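Local structure of fumarate reductase iron-sulfur subunit (Mycolicibacterium smegmatis, 7D6V) at residues Y129-S139 and A178-D186. The protein carries three iron-sulfur clusters of a mycobacterial succinate dehydrogenase, probably relaying electrons from the flavoprotein subunit toward quinone at the membrane anchor. Sequence-based numbering, arbitrary orientation.
Sequences YRMQQEDVNRS and AELDMHPLD
Ser139 and Glu179 make the polar link between the two segments: Ser139 OG donates to the backbone oxygen Glu179 O over 2.8 Å, in the carbonyl plane and on a lone pair. With OG anti to its carbonyl carbon (chi1 -72°), the serine hydroxyl reaches the C-terminal end of helix 171-181, and Met182 CB, just beyond it, lies 3.5 Å from Ser139 OG. The Glu179 chain bends at chi2 (-84°) and lays its CG 3.5 Å from Ser139 O; its carboxylate forms a salt bridge with Arg176. Beside this link, Met182 runs at about a right angle across Arg138, placing CG 3.9 Å above the centre of one guanidinium face and SD against NE. The guanidinium itself is bonded through NH1 to Gly215 O of the membrane anchor subunit. The remaining contact is mostly apolar. Pro184 packs its ring on Asp135 and Val136, CD 3.4 Å from Asp135 O and CG against Val136 CG1, while the Asp135 carboxylate turns to Ser221 of the anchor subunit. Met131 SD touches both Pro184 CG and His183 CE1, meeting the imidazole obliquely, 4.7 Å from its centroid. Leu185 CD1 lies against Met131 CG and Tyr129 CD2, the latter at 3.5 Å. A type I turn from His183 to Asp186 presents Pro184 and Leu185 together; Leu185 N bonds to His183 ND1 in the ring plane, which should fix the imidazole's rotation. Backbone bonds from Met131 to subunit A and Lys218 of the anchor subunit on His183 O place the contact where three subunits meet. Here one helix's exit and following turn pack on helix 133-142 and the chain leading into it, in the helical, cluster-binding C-terminal part of a succinate dehydrogenase iron-sulfur subunit.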
loop_
_atom_site.group_PDB
_atom_site.type_symbol
_atom_site.label_atom_id
_atom_site.label_comp_id
_atom_site.label_asym_id
_atom_site.label_seq_id
_atom_site.Cartn_x
_atom_site.Cartn_y
_atom_site.Cartn_z
ATOM N N TYR B 129 13.016 8.067 -21.870
ATOM C CA TYR B 129 13.380 6.917 -21.056
ATOM C C TYR B 129 12.952 5.624 -21.741
ATOM O O TYR B 129 11.866 5.543 -22.320
ATOM C CB TYR B 129 12.732 7.010 -19.675
ATOM C CG TYR B 129 13.390 7.981 -18.719
ATOM C CD1 TYR B 129 13.762 9.254 -19.126
ATOM C CD2 TYR B 129 13.627 7.625 -17.400
ATOM C CE1 TYR B 129 14.358 10.135 -18.255
ATOM C CE2 TYR B 129 14.224 8.501 -16.520
ATOM C CZ TYR B 129 14.586 9.755 -16.953
ATOM O OH TYR B 129 15.179 10.631 -16.078
ATOM N N ARG B 130 13.812 4.610 -21.675
ATOM C CA ARG B 130 13.511 3.298 -22.237
ATOM C C ARG B 130 13.925 2.231 -21.238
ATOM O O ARG B 130 15.100 2.147 -20.874
ATOM C CB ARG B 130 14.228 3.077 -23.572
ATOM C CG ARG B 130 13.821 4.027 -24.671
ATOM C CD ARG B 130 12.407 3.770 -25.149
ATOM N NE ARG B 130 11.983 4.797 -26.093
ATOM C CZ ARG B 130 11.238 5.847 -25.772
ATOM N NH1 ARG B 130 10.823 6.011 -24.525
ATOM N NH2 ARG B 130 10.908 6.735 -26.696
ATOM N N MET B 131 12.967 1.419 -20.802
ATOM C CA MET B 131 13.237 0.312 -19.900
ATOM C C MET B 131 12.423 -0.896 -20.330
ATOM O O MET B 131 11.248 -0.767 -20.678
ATOM C CB MET B 131 12.903 0.672 -18.447
ATOM C CG MET B 131 13.663 1.869 -17.905
ATOM S SD MET B 131 13.200 2.289 -16.220
ATOM C CE MET B 131 11.809 3.368 -16.520
ATOM N N GLN B 132 13.049 -2.065 -20.307
ATOM C CA GLN B 132 12.351 -3.313 -20.565
ATOM C C GLN B 132 11.731 -3.844 -19.275
ATOM O O GLN B 132 12.178 -3.534 -18.170
ATOM C CB GLN B 132 13.299 -4.346 -21.171
ATOM C CG GLN B 132 13.935 -3.907 -22.483
ATOM C CD GLN B 132 12.928 -3.782 -23.611
ATOM O OE1 GLN B 132 11.988 -4.566 -23.707
ATOM N NE2 GLN B 132 13.123 -2.793 -24.471
ATOM N N GLN B 133 10.680 -4.651 -19.433
ATOM C CA GLN B 133 9.927 -5.133 -18.278
ATOM C C GLN B 133 10.782 -6.014 -17.372
ATOM O O GLN B 133 10.722 -5.897 -16.139
ATOM C CB GLN B 133 8.687 -5.891 -18.747
ATOM C CG GLN B 133 7.799 -6.382 -17.625
ATOM C CD GLN B 133 7.119 -5.253 -16.886
ATOM O OE1 GLN B 133 6.584 -4.332 -17.495
ATOM N NE2 GLN B 133 7.133 -5.319 -15.563
ATOM N N GLU B 134 11.575 -6.910 -17.964
ATOM C CA GLU B 134 12.423 -7.785 -17.166
ATOM C C GLU B 134 13.500 -7.013 -16.422
ATOM O O GLU B 134 14.016 -7.509 -15.416
ATOM C CB GLU B 134 13.058 -8.857 -18.051
ATOM C CG GLU B 134 14.064 -8.331 -19.051
ATOM C CD GLU B 134 13.453 -8.072 -20.407
ATOM O OE1 GLU B 134 12.222 -7.874 -20.480
ATOM O OE2 GLU B 134 14.203 -8.064 -21.405
ATOM N N ASP B 135 13.842 -5.813 -16.888
ATOM C CA ASP B 135 14.791 -4.960 -16.189
ATOM C C ASP B 135 14.167 -4.231 -15.009
ATOM O O ASP B 135 14.902 -3.725 -14.156
ATOM C CB ASP B 135 15.388 -3.936 -17.153
ATOM C CG ASP B 135 16.367 -4.552 -18.126
ATOM O OD1 ASP B 135 16.535 -5.785 -18.101
ATOM O OD2 ASP B 135 16.970 -3.798 -18.917
ATOM N N VAL B 136 12.840 -4.165 -14.936
ATOM C CA VAL B 136 12.161 -3.410 -13.888
ATOM C C VAL B 136 11.350 -4.284 -12.947
ATOM O O VAL B 136 10.808 -3.757 -11.965
ATOM C CB VAL B 136 11.257 -2.307 -14.480
ATOM C CG1 VAL B 136 12.018 -1.490 -15.506
ATOM C CG2 VAL B 136 10.006 -2.912 -15.091
ATOM N N ASN B 137 11.237 -5.589 -13.213
ATOM C CA ASN B 137 10.407 -6.452 -12.370
ATOM C C ASN B 137 10.886 -6.472 -10.919
ATOM O O ASN B 137 10.073 -6.396 -9.984
ATOM C CB ASN B 137 10.391 -7.870 -12.937
ATOM C CG ASN B 137 9.417 -8.030 -14.080
ATOM O OD1 ASN B 137 8.339 -7.442 -14.076
ATOM N ND2 ASN B 137 9.791 -8.830 -15.067
ATOM N N ARG B 138 12.200 -6.585 -10.711
ATOM C CA ARG B 138 12.727 -6.734 -9.358
ATOM C C ARG B 138 12.434 -5.507 -8.508
ATOM O O ARG B 138 12.039 -5.630 -7.344
ATOM C CB ARG B 138 14.229 -7.000 -9.406
ATOM C CG ARG B 138 14.598 -8.397 -9.853
ATOM C CD ARG B 138 15.988 -8.763 -9.383
ATOM N NE ARG B 138 17.022 -8.097 -10.163
ATOM C CZ ARG B 138 18.324 -8.289 -9.988
ATOM N NH1 ARG B 138 18.750 -9.130 -9.058
ATOM N NH2 ARG B 138 19.199 -7.643 -10.740
ATOM N N SER B 139 12.624 -4.313 -9.069
ATOM C CA SER B 139 12.332 -3.095 -8.327
ATOM C C SER B 139 10.836 -2.844 -8.218
ATOM O O SER B 139 10.379 -2.269 -7.223
ATOM C CB SER B 139 13.025 -1.904 -8.983
ATOM O OG SER B 139 14.420 -1.956 -8.765
ATOM N N ALA B 178 17.943 -1.565 -2.007
ATOM C CA ALA B 178 17.959 -2.600 -3.040
ATOM C C ALA B 178 17.132 -2.189 -4.253
ATOM O O ALA B 178 17.517 -2.453 -5.398
ATOM C CB ALA B 178 17.444 -3.919 -2.468
ATOM N N GLU B 179 15.986 -1.552 -4.017
ATOM C CA GLU B 179 15.134 -1.090 -5.108
ATOM C C GLU B 179 15.847 -0.048 -5.959
ATOM O O GLU B 179 15.734 -0.059 -7.190
ATOM C CB GLU B 179 13.828 -0.537 -4.533
ATOM C CG GLU B 179 12.739 -0.223 -5.545
ATOM C CD GLU B 179 12.896 1.144 -6.177
ATOM O OE1 GLU B 179 13.453 2.041 -5.513
ATOM O OE2 GLU B 179 12.470 1.322 -7.336
ATOM N N LEU B 180 16.581 0.863 -5.323
ATOM C CA LEU B 180 17.328 1.860 -6.084
ATOM C C LEU B 180 18.550 1.255 -6.763
ATOM O O LEU B 180 18.949 1.710 -7.839
ATOM C CB LEU B 180 17.738 3.014 -5.174
ATOM C CG LEU B 180 16.615 3.986 -4.817
ATOM C CD1 LEU B 180 17.039 4.902 -3.691
ATOM C CD2 LEU B 180 16.206 4.785 -6.034
ATOM N N ASP B 181 19.152 0.232 -6.153
ATOM C CA ASP B 181 20.311 -0.425 -6.744
ATOM C C ASP B 181 19.936 -1.247 -7.969
ATOM O O ASP B 181 20.728 -1.347 -8.911
ATOM C CB ASP B 181 20.988 -1.308 -5.695
ATOM C CG ASP B 181 22.434 -1.602 -6.023
ATOM O OD1 ASP B 181 23.246 -0.658 -6.040
ATOM O OD2 ASP B 181 22.765 -2.783 -6.251
ATOM N N MET B 182 18.747 -1.840 -7.978
ATOM C CA MET B 182 18.302 -2.644 -9.107
ATOM C C MET B 182 17.558 -1.834 -10.160
ATOM O O MET B 182 17.103 -2.408 -11.151
ATOM C CB MET B 182 17.422 -3.797 -8.617
ATOM C CG MET B 182 18.198 -4.923 -7.961
ATOM S SD MET B 182 17.177 -5.945 -6.889
ATOM C CE MET B 182 18.420 -6.633 -5.806
ATOM N N HIS B 183 17.423 -0.529 -9.970
ATOM C CA HIS B 183 16.827 0.319 -10.995
ATOM C C HIS B 183 17.737 0.353 -12.217
ATOM O O HIS B 183 18.921 0.678 -12.091
ATOM C CB HIS B 183 16.606 1.729 -10.456
ATOM C CG HIS B 183 15.681 2.561 -11.288
ATOM N ND1 HIS B 183 15.967 2.928 -12.584
ATOM C CD2 HIS B 183 14.472 3.101 -11.005
ATOM C CE1 HIS B 183 14.977 3.655 -13.064
ATOM N NE2 HIS B 183 14.057 3.776 -12.125
ATOM N N PRO B 184 17.231 0.019 -13.406
ATOM C CA PRO B 184 18.106 -0.036 -14.589
ATOM C C PRO B 184 18.701 1.302 -14.993
ATOM O O PRO B 184 19.717 1.317 -15.695
ATOM C CB PRO B 184 17.184 -0.591 -15.682
ATOM C CG PRO B 184 15.801 -0.369 -15.181
ATOM C CD PRO B 184 15.870 -0.459 -13.700
ATOM N N LEU B 185 18.113 2.422 -14.583
ATOM C CA LEU B 185 18.576 3.732 -15.014
ATOM C C LEU B 185 19.223 4.550 -13.905
ATOM O O LEU B 185 19.631 5.686 -14.158
ATOM C CB LEU B 185 17.416 4.523 -15.629
ATOM C CG LEU B 185 16.917 4.017 -16.983
ATOM C CD1 LEU B 185 15.825 4.915 -17.519
ATOM C CD2 LEU B 185 18.060 3.924 -17.974
ATOM N N ASP B 186 19.330 4.015 -12.692
ATOM C CA ASP B 186 19.982 4.744 -11.615
ATOM C C ASP B 186 21.497 4.737 -11.802
ATOM O O ASP B 186 22.070 3.851 -12.439
ATOM C CB ASP B 186 19.613 4.149 -10.257
ATOM C CG ASP B 186 19.974 5.063 -9.104
ATOM O OD1 ASP B 186 19.189 5.979 -8.798
ATOM O OD2 ASP B 186 21.047 4.866 -8.498
#